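Local atomic coordinates of septation protein imp2 (Schizosaccharomyces pombe, PDB entry 5C1F), a protein that is required for normal septation in fission yeast, helping to disassemble the medial ring, and carries the phospholipid-binding F-BAR domain modelled here. Residues S39-R44 against D98-A103. Sequence-based numbering, arbitrary orientation.
Sequences SFYHER and DDVENA
Glu101 OE2 accepts a hydrogen bond from His42 ND1 (2.7 Å, N-H...O angle 156°). The oxygen lies near the imidazole plane, at the ring's edge, but the donor comes in from above the carboxylate plane, and the two planes are nearly perpendicular. Arg38 adds a long, weak ion pair to the same oxygen. On the other branch, a water O lies 2.8 Å from Glu101 OE1, placed to donate to it, and is more weakly placed toward His42 O. The extended Glu101 chain, CG anti to the backbone N (chi1 170°), carries the charge across to the histidine. With an alanine in its place, His42 ND1 would probably lose its carboxylate acceptor and the imidazole would be freer to turn. One residue earlier, Val100 CG1 sits over a face of the Tyr41 ring, 3.9 Å from its centroid, in a CH-pi contact; Phe40 CD2 covers the opposite face. The axes of segments 39-44 (helix 18-59) and 98-103 (helix 69-155) run roughly antiparallel (145°) and approach to 8.5 Å within the F-BAR helical bundle: helix 162-252 packs on Tyr41 and Val100 through Met226, Phe229, Val225 and Leu232, while Met78 of the second subunit also touches Tyr41.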
loop_
_atom_site.group_PDB
_atom_site.type_symbol
_atom_site.label_atom_id
_atom_site.label_comp_id
_atom_site.label_asym_id
_atom_site.label_seq_id
_atom_site.Cartn_x
_atom_site.Cartn_y
_atom_site.Cartn_z
ATOM N N SER A 39 -2.139 -19.257 0.780
ATOM C CA SER A 39 -1.901 -18.685 -0.539
ATOM C C SER A 39 -2.481 -17.279 -0.652
ATOM O O SER A 39 -1.872 -16.389 -1.245
ATOM C CB SER A 39 -2.495 -19.587 -1.621
ATOM O OG SER A 39 -2.339 -19.012 -2.904
ATOM N N PHE A 40 -3.664 -17.088 -0.078
ATOM C CA PHE A 40 -4.320 -15.787 -0.077
ATOM C C PHE A 40 -3.472 -14.747 0.652
ATOM O O PHE A 40 -3.188 -13.672 0.116
ATOM C CB PHE A 40 -5.706 -15.891 0.566
ATOM C CG PHE A 40 -6.444 -14.582 0.645
ATOM C CD1 PHE A 40 -7.208 -14.137 -0.421
ATOM C CD2 PHE A 40 -6.382 -13.802 1.790
ATOM C CE1 PHE A 40 -7.891 -12.931 -0.351
ATOM C CE2 PHE A 40 -7.062 -12.598 1.867
ATOM C CZ PHE A 40 -7.818 -12.161 0.796
ATOM N N TYR A 41 -3.064 -15.071 1.874
ATOM C CA TYR A 41 -2.307 -14.128 2.689
ATOM C C TYR A 41 -0.860 -14.006 2.231
ATOM O O TYR A 41 -0.201 -13.009 2.517
ATOM C CB TYR A 41 -2.371 -14.526 4.163
ATOM C CG TYR A 41 -3.716 -14.221 4.779
ATOM C CD1 TYR A 41 -4.157 -12.910 4.907
ATOM C CD2 TYR A 41 -4.548 -15.239 5.221
ATOM C CE1 TYR A 41 -5.388 -12.620 5.464
ATOM C CE2 TYR A 41 -5.780 -14.962 5.780
ATOM C CZ TYR A 41 -6.195 -13.651 5.898
ATOM O OH TYR A 41 -7.422 -13.370 6.453
ATOM N N HIS A 42 -0.371 -15.017 1.520
ATOM C CA HIS A 42 0.941 -14.935 0.891
ATOM C C HIS A 42 0.963 -13.783 -0.105
ATOM O O HIS A 42 1.886 -12.968 -0.112
ATOM C CB HIS A 42 1.293 -16.243 0.186
ATOM C CG HIS A 42 2.525 -16.160 -0.662
ATOM N ND1 HIS A 42 3.797 -16.204 -0.133
ATOM C CD2 HIS A 42 2.677 -16.035 -2.001
ATOM C CE1 HIS A 42 4.681 -16.113 -1.112
ATOM N NE2 HIS A 42 4.027 -16.008 -2.255
ATOM N N GLU A 43 -0.067 -13.724 -0.943
ATOM C CA GLU A 43 -0.192 -12.668 -1.939
ATOM C C GLU A 43 -0.392 -11.306 -1.272
ATOM O O GLU A 43 0.235 -10.317 -1.660
ATOM C CB GLU A 43 -1.349 -12.976 -2.893
ATOM C CG GLU A 43 -1.681 -11.871 -3.883
ATOM C CD GLU A 43 -0.647 -11.717 -4.983
ATOM O OE1 GLU A 43 0.324 -12.501 -5.012
ATOM O OE2 GLU A 43 -0.807 -10.807 -5.827
ATOM N N ARG A 44 -1.258 -11.270 -0.263
ATOM C CA ARG A 44 -1.551 -10.047 0.481
ATOM C C ARG A 44 -0.289 -9.444 1.099
ATOM O O ARG A 44 -0.144 -8.224 1.174
ATOM C CB ARG A 44 -2.588 -10.330 1.574
ATOM C CG ARG A 44 -3.026 -9.106 2.352
ATOM C CD ARG A 44 -3.584 -8.029 1.432
ATOM N NE ARG A 44 -3.911 -6.815 2.172
ATOM C CZ ARG A 44 -3.046 -5.835 2.419
ATOM N NH1 ARG A 44 -1.798 -5.921 1.977
ATOM N NH2 ARG A 44 -3.427 -4.765 3.106
ATOM N N ASP A 98 5.306 -13.347 8.532
ATOM C CA ASP A 98 5.722 -14.163 9.669
ATOM C C ASP A 98 4.571 -14.578 10.584
ATOM O O ASP A 98 4.494 -15.736 10.994
ATOM C CB ASP A 98 6.782 -13.422 10.486
ATOM C CG ASP A 98 8.038 -13.143 9.687
ATOM O OD1 ASP A 98 8.334 -13.926 8.760
ATOM O OD2 ASP A 98 8.723 -12.139 9.977
ATOM N N ASP A 99 3.679 -13.644 10.903
ATOM C CA ASP A 99 2.626 -13.912 11.881
ATOM C C ASP A 99 1.315 -14.376 11.255
ATOM O O ASP A 99 0.480 -14.975 11.933
ATOM C CB ASP A 99 2.362 -12.672 12.735
ATOM C CG ASP A 99 3.571 -12.256 13.545
ATOM O OD1 ASP A 99 4.489 -13.086 13.718
ATOM O OD2 ASP A 99 3.599 -11.099 14.012
ATOM N N VAL A 100 1.122 -14.100 9.971
ATOM C CA VAL A 100 -0.117 -14.505 9.318
ATOM C C VAL A 100 0.132 -15.652 8.339
ATOM O O VAL A 100 -0.265 -16.784 8.604
ATOM C CB VAL A 100 -0.788 -13.319 8.601
ATOM C CG1 VAL A 100 -2.133 -13.732 8.033
ATOM C CG2 VAL A 100 -0.967 -12.162 9.567
ATOM N N GLU A 101 0.798 -15.365 7.224
ATOM C CA GLU A 101 1.100 -16.390 6.224
ATOM C C GLU A 101 1.803 -17.615 6.807
ATOM O O GLU A 101 1.337 -18.743 6.641
ATOM C CB GLU A 101 1.964 -15.810 5.105
ATOM C CG GLU A 101 2.525 -16.866 4.158
ATOM C CD GLU A 101 3.539 -16.297 3.182
ATOM O OE1 GLU A 101 3.762 -15.067 3.197
ATOM O OE2 GLU A 101 4.115 -17.079 2.400
ATOM N N ASN A 102 2.924 -17.393 7.488
ATOM C CA ASN A 102 3.713 -18.496 8.030
ATOM C C ASN A 102 2.999 -19.253 9.145
ATOM O O ASN A 102 3.380 -20.372 9.478
ATOM C CB ASN A 102 5.064 -17.989 8.536
ATOM C CG ASN A 102 5.994 -17.586 7.406
ATOM O OD1 ASN A 102 5.802 -17.989 6.256
ATOM N ND2 ASN A 102 7.008 -16.790 7.728
ATOM N N ALA A 103 1.968 -18.641 9.721
ATOM C CA ALA A 103 1.172 -19.308 10.745
ATOM C C ALA A 103 0.440 -20.500 10.141
ATOM O O ALA A 103 0.322 -21.549 10.772
ATOM C CB ALA A 103 0.187 -18.338 11.383
HETATM O O HOH W 1 4.922 -13.594 1.080
#